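Local coordinates for protein 4-alpha-glucanotransferase (Corynebacterium glutamicum, PDB 5B68) that is an amylomaltase, a glucanotransferase-family enzyme with a TIM-barrel domain that follows an N-terminal beta-sandwich domain, at residues T556-D561 and C647-D652; M181-S186 and P671-P676. One frame throughout, in Å; residues are numbered along the deposited sequence.

Contact 1 of 2, residues T556-D561 and C647-D652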
loop_
_atom_site.group_PDB
_atom_site.type_symbol
_atom_site.label_atom_id
_atom_site.label_comp_id
_atom_site.label_asym_id
_atom_site.label_seq_id
_atom_site.Cartn_x
_atom_site.Cartn_y
_atom_site.Cartn_z
ATOM N N THR A 556 -14.113 -4.897 9.759
ATOM C CA THR A 556 -15.097 -4.168 8.984
ATOM C C THR A 556 -16.210 -5.128 8.598
ATOM O O THR A 556 -16.008 -6.382 8.673
ATOM C CB THR A 556 -14.544 -3.634 7.624
ATOM O OG1 THR A 556 -13.854 -4.699 6.918
ATOM C CG2 THR A 556 -13.670 -2.562 7.890
ATOM N N VAL A 557 -17.310 -4.558 8.140
ATOM C CA VAL A 557 -18.393 -5.368 7.563
ATOM C C VAL A 557 -17.991 -5.689 6.142
ATOM O O VAL A 557 -18.178 -6.793 5.664
ATOM C CB VAL A 557 -19.726 -4.628 7.536
ATOM C CG1 VAL A 557 -20.781 -5.439 6.787
ATOM C CG2 VAL A 557 -20.151 -4.229 8.942
ATOM N N THR A 558 -17.481 -4.684 5.442
ATOM C CA THR A 558 -17.240 -4.783 4.019
ATOM C C THR A 558 -15.966 -4.019 3.596
ATOM O O THR A 558 -15.242 -3.602 4.446
ATOM C CB THR A 558 -18.465 -4.341 3.229
ATOM O OG1 THR A 558 -18.341 -4.765 1.860
ATOM C CG2 THR A 558 -18.686 -2.846 3.313
ATOM N N THR A 559 -15.654 -3.994 2.310
ATOM C CA THR A 559 -14.419 -3.340 1.801
ATOM C C THR A 559 -14.743 -2.816 0.433
ATOM O O THR A 559 -15.751 -3.164 -0.141
ATOM C CB THR A 559 -13.184 -4.246 1.566
ATOM O OG1 THR A 559 -13.437 -5.146 0.492
ATOM C CG2 THR A 559 -12.804 -4.977 2.779
ATOM N N HIS A 560 -13.828 -2.045 -0.091
ATOM C CA HIS A 560 -13.941 -1.443 -1.420
ATOM C C HIS A 560 -14.002 -2.484 -2.548
ATOM O O HIS A 560 -14.411 -2.127 -3.634
ATOM C CB HIS A 560 -12.750 -0.454 -1.656
ATOM C CG HIS A 560 -11.422 -1.115 -1.579
ATOM N ND1 HIS A 560 -10.745 -1.329 -0.403
ATOM C CD2 HIS A 560 -10.693 -1.731 -2.546
ATOM C CE1 HIS A 560 -9.635 -2.005 -0.648
ATOM N NE2 HIS A 560 -9.593 -2.273 -1.945
ATOM N N ASP A 561 -13.599 -3.722 -2.297
ATOM C CA ASP A 561 -13.687 -4.763 -3.326
ATOM C C ASP A 561 -15.023 -5.559 -3.289
ATOM O O ASP A 561 -15.159 -6.527 -4.032
ATOM C CB ASP A 561 -12.514 -5.751 -3.200
ATOM C CG ASP A 561 -11.162 -5.148 -3.645
ATOM O OD1 ASP A 561 -11.166 -4.347 -4.567
ATOM O OD2 ASP A 561 -10.124 -5.520 -3.088
ATOM N N CYS A 647 -14.235 -0.445 11.397
ATOM C CA CYS A 647 -14.319 0.511 10.335
ATOM C C CYS A 647 -15.666 0.402 9.708
ATOM O O CYS A 647 -16.092 -0.724 9.388
ATOM C CB CYS A 647 -13.225 0.287 9.251
ATOM S SG CYS A 647 -13.176 1.725 8.135
ATOM N N VAL A 648 -16.354 1.553 9.652
ATOM C CA VAL A 648 -17.653 1.702 9.011
ATOM C C VAL A 648 -17.310 2.237 7.650
ATOM O O VAL A 648 -16.642 3.250 7.557
ATOM C CB VAL A 648 -18.542 2.751 9.752
ATOM C CG1 VAL A 648 -19.881 2.962 9.039
ATOM C CG2 VAL A 648 -18.675 2.398 11.199
ATOM N N CYS A 649 -17.757 1.566 6.616
ATOM C CA CYS A 649 -17.646 2.108 5.274
ATOM C C CYS A 649 -18.692 3.185 5.018
ATOM O O CYS A 649 -19.880 3.007 5.264
ATOM C CB CYS A 649 -17.702 1.022 4.223
ATOM S SG CYS A 649 -16.308 -0.187 4.299
ATOM N N LEU A 650 -18.223 4.321 4.471
ATOM C CA LEU A 650 -19.030 5.472 4.259
ATOM C C LEU A 650 -20.207 5.098 3.369
ATOM O O LEU A 650 -21.330 5.610 3.564
ATOM C CB LEU A 650 -18.229 6.632 3.582
ATOM C CG LEU A 650 -19.009 7.928 3.372
ATOM C CD1 LEU A 650 -19.398 8.502 4.744
ATOM C CD2 LEU A 650 -18.192 8.947 2.537
ATOM N N VAL A 651 -19.956 4.244 2.398
ATOM C CA VAL A 651 -21.021 3.787 1.491
ATOM C C VAL A 651 -22.203 3.207 2.270
ATOM O O VAL A 651 -23.345 3.344 1.824
ATOM C CB VAL A 651 -20.535 2.703 0.469
ATOM C CG1 VAL A 651 -19.639 3.339 -0.579
ATOM C CG2 VAL A 651 -19.846 1.515 1.099
ATOM N N ASP A 652 -21.905 2.500 3.343
ATOM C CA ASP A 652 -22.951 1.850 4.160
ATOM C C ASP A 652 -23.721 2.851 5.017
ATOM O O ASP A 652 -24.825 2.530 5.461
ATOM C CB ASP A 652 -22.346 0.766 5.078
ATOM C CG ASP A 652 -21.990 -0.484 4.328
ATOM O OD1 ASP A 652 -22.323 -0.527 3.131
ATOM O OD2 ASP A 652 -21.441 -1.415 4.923
HETATM O O HOH W 1 -17.433 -1.850 7.164
#
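Thr558 sets its methyl group against Cys649 and Asp652, and this small wedge is the close-packed part of the contact. CG2 of Thr558 lies 3.7 Å from SG of Cys649 and 3.5 Å from OD2 of Asp652. The torsion explains the approach: OG1 is trans to the backbone N (chi1 -165°), which sets the methyl group between N and the carbonyl carbon, facing segment 647-652. The same sulfur also lies 3.6 Å from the carbonyl O of Thr558. That oxygen is gripped within its own segment, since OG1 of Thr556 donates to O of Thr558 over 3.0 Å, tilted 32° from the carbonyl plane. OD2 of Asp652 has its own partner, a hydrogen bond with OG1 of Thr565.

Past Thr556 the backbone leaves the sheet and the segments separate. The CA atoms of Thr556 and Cys647 are 4.9 Å apart, whereas those of Thr558 and Cys649 are separated by 7.0 Å. A water links the separating backbones, accepting from N of Val557 at 2.9 Å and donating to O of Cys647 at 2.8 Å, with a weak bond from N of Cys649.

Beyond Thr558 the packing gives way to a more exposed side. Thr559 closes an ST turn by accepting from the backbone N of Asp561. The end of His560 leads away from 647-652, and it and Asp561 both bond one hydroxyl of a BTB molecule. In the barrel, strand 645-649 runs between strands 177-182 and 553-556 and passes into helix 650-654, while His635 and Val638 of helix 627-639 pack on Val557.

Contact 2 of 2, residues M181-S186 and P671-P676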
loop_
_atom_site.group_PDB
_atom_site.type_symbol
_atom_site.label_atom_id
_atom_site.label_comp_id
_atom_site.label_asym_id
_atom_site.label_seq_id
_atom_site.Cartn_x
_atom_site.Cartn_y
_atom_site.Cartn_z
ATOM N N MET A 181 -14.153 4.368 6.485
ATOM C CA MET A 181 -13.408 4.283 5.210
ATOM C C MET A 181 -14.155 4.964 4.084
ATOM O O MET A 181 -15.375 4.750 3.890
ATOM C CB MET A 181 -13.123 2.840 4.797
ATOM C CG MET A 181 -12.352 2.668 3.460
ATOM S SD MET A 181 -13.321 2.764 1.948
ATOM C CE MET A 181 -13.876 1.059 1.891
ATOM N N ALA A 182 -13.448 5.790 3.319
ATOM C CA ALA A 182 -14.037 6.447 2.176
ATOM C C ALA A 182 -13.096 6.349 0.966
ATOM O O ALA A 182 -11.880 6.477 1.119
ATOM C CB ALA A 182 -14.309 7.897 2.434
ATOM N N GLN A 183 -13.689 6.116 -0.203
ATOM C CA GLN A 183 -12.966 6.252 -1.465
ATOM C C GLN A 183 -13.027 7.715 -1.850
ATOM O O GLN A 183 -14.003 8.207 -2.459
ATOM C CB GLN A 183 -13.549 5.336 -2.527
ATOM C CG GLN A 183 -13.475 3.901 -2.143
ATOM C CD GLN A 183 -12.062 3.335 -2.222
ATOM O OE1 GLN A 183 -11.501 3.302 -3.309
ATOM N NE2 GLN A 183 -11.506 2.862 -1.110
ATOM N N ILE A 184 -12.031 8.493 -1.428
ATOM C CA ILE A 184 -12.185 9.945 -1.423
ATOM C C ILE A 184 -12.444 10.598 -2.796
ATOM O O ILE A 184 -13.137 11.615 -2.864
ATOM C CB ILE A 184 -11.017 10.661 -0.625
ATOM C CG1 ILE A 184 -11.336 12.117 -0.319
ATOM C CG2 ILE A 184 -9.730 10.543 -1.410
ATOM C CD1 ILE A 184 -12.541 12.245 0.576
ATOM N N TYR A 185 -11.878 10.031 -3.850
ATOM C CA TYR A 185 -12.112 10.532 -5.250
ATOM C C TYR A 185 -13.643 10.493 -5.563
ATOM O O TYR A 185 -14.141 11.254 -6.375
ATOM C CB TYR A 185 -11.351 9.641 -6.286
ATOM C CG TYR A 185 -11.566 8.178 -6.145
ATOM C CD1 TYR A 185 -12.699 7.571 -6.722
ATOM C CD2 TYR A 185 -10.728 7.383 -5.383
ATOM C CE1 TYR A 185 -12.949 6.255 -6.552
ATOM C CE2 TYR A 185 -10.976 6.027 -5.195
ATOM C CZ TYR A 185 -12.116 5.488 -5.783
ATOM O OH TYR A 185 -12.432 4.187 -5.621
ATOM N N SER A 186 -14.345 9.577 -4.915
ATOM C CA SER A 186 -15.778 9.396 -5.172
ATOM C C SER A 186 -16.693 10.254 -4.324
ATOM O O SER A 186 -17.901 10.250 -4.575
ATOM C CB SER A 186 -16.208 7.930 -4.983
ATOM O OG SER A 186 -16.279 7.513 -3.605
ATOM N N PRO A 671 -17.252 0.265 -14.571
ATOM C CA PRO A 671 -16.414 1.437 -14.323
ATOM C C PRO A 671 -15.739 1.416 -12.953
ATOM O O PRO A 671 -15.995 2.267 -12.126
ATOM C CB PRO A 671 -17.396 2.605 -14.416
ATOM C CG PRO A 671 -18.739 2.021 -14.654
ATOM C CD PRO A 671 -18.671 0.566 -14.381
ATOM N N ASN A 672 -14.818 0.483 -12.758
ATOM C CA ASN A 672 -14.151 0.341 -11.488
ATOM C C ASN A 672 -13.472 1.651 -11.158
ATOM O O ASN A 672 -12.948 2.322 -12.027
ATOM C CB ASN A 672 -13.095 -0.767 -11.545
ATOM C CG ASN A 672 -13.684 -2.123 -11.837
ATOM O OD1 ASN A 672 -14.592 -2.562 -11.167
ATOM N ND2 ASN A 672 -13.153 -2.794 -12.839
ATOM N N TRP A 673 -13.576 2.036 -9.897
ATOM C CA TRP A 673 -12.886 3.186 -9.357
ATOM C C TRP A 673 -13.469 4.511 -9.817
ATOM O O TRP A 673 -12.872 5.536 -9.634
ATOM C CB TRP A 673 -11.404 3.119 -9.667
ATOM C CG TRP A 673 -10.813 1.787 -9.437
ATOM C CD1 TRP A 673 -10.330 0.943 -10.373
ATOM C CD2 TRP A 673 -10.633 1.135 -8.182
ATOM N NE1 TRP A 673 -9.862 -0.188 -9.793
ATOM C CE2 TRP A 673 -10.042 -0.100 -8.443
ATOM C CE3 TRP A 673 -10.926 1.474 -6.859
ATOM C CZ2 TRP A 673 -9.737 -1.000 -7.447
ATOM C CZ3 TRP A 673 -10.615 0.580 -5.876
ATOM C CH2 TRP A 673 -10.028 -0.642 -6.170
ATOM N N CYS A 674 -14.633 4.455 -10.437
ATOM C CA CYS A 674 -15.306 5.631 -10.970
ATOM C C CYS A 674 -16.727 5.897 -10.455
ATOM O O CYS A 674 -17.439 6.684 -11.035
ATOM C CB CYS A 674 -15.349 5.551 -12.488
ATOM S SG CYS A 674 -13.709 5.443 -13.230
ATOM N N ILE A 675 -17.127 5.214 -9.393
ATOM C CA ILE A 675 -18.513 5.245 -8.940
ATOM C C ILE A 675 -18.695 6.282 -7.837
ATOM O O ILE A 675 -18.255 6.070 -6.735
ATOM C CB ILE A 675 -18.922 3.863 -8.386
ATOM C CG1 ILE A 675 -18.665 2.746 -9.407
ATOM C CG2 ILE A 675 -20.360 3.860 -7.908
ATOM C CD1 ILE A 675 -19.413 2.881 -10.710
ATOM N N PRO A 676 -19.363 7.390 -8.144
ATOM C CA PRO A 676 -19.593 8.466 -7.137
ATOM C C PRO A 676 -20.523 8.040 -5.999
ATOM O O PRO A 676 -21.340 7.102 -6.160
ATOM C CB PRO A 676 -20.241 9.562 -7.921
ATOM C CG PRO A 676 -21.006 8.832 -8.956
ATOM C CD PRO A 676 -20.185 7.643 -9.349
#
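At the carboxyl end of the first strand of the TIM barrel, a 3-10 turn carries Tyr185 and Ser186 against a loop that contains a type II beta turn, Pro671 to Cys674. Trp673 takes the third position of that turn with the positive phi it calls for, 73°. Tyr185 has CG between its backbone N and carbonyl carbon (chi1 50°), which brings the phenol to Trp673 although its CB does not point that way. Tyr185 OH meets the rim of the indole, 3.3 Å from CE3 of Trp673 and near the ring plane, while Tyr185 CE1 lies 3.2 Å from the carbonyl O of Trp673. Arg286 joins the pair, bonding that oxygen and making a cation-pi contact with the Tyr185 ring.

Gln183 fixes the phenol: OH of Tyr185 donates to OE1 of Gln183 at 2.6 Å, in the carbonyl plane and on a lone pair. The same OE1 also comes up to the indole edge, with the amide and ring planes 42° apart. The backbone O of Gln183 is gripped twice, by N and OG of Ser186, the hydroxyl at 2.6 Å. Farther along, CB of Ser186 packs 3.3 Å from O of Ile675, and CA of Pro676 makes a CA-H...O contact with O of Ser186 at 3.6 Å.

How the contacts relate
Both contacts are buried at the carboxyl ends of adjoining barrel strands, their centres about 12 Å apart. Strands 177-182 and 645-649 bind them together: the backbone of Met181 probably hydrogen-bonds to Val648 and Leu650, and His560 packs on Gln183. Their chemistry differs with place. Contact 1 joins the loop after strand 553-556 to the end of strand 645-649 and the start of helix 650-654, using a methyl group, a sulfur and a bridging water. Contact 2 fastens a strand end to a distant loop through the indole edge, a phenol and carbonyl oxygens, and the side-chain hydrogen bonds of Gln183, Tyr185 and Ser186 lie within 181-186. BTB, probably from the crystallisation liquor, lies close to both.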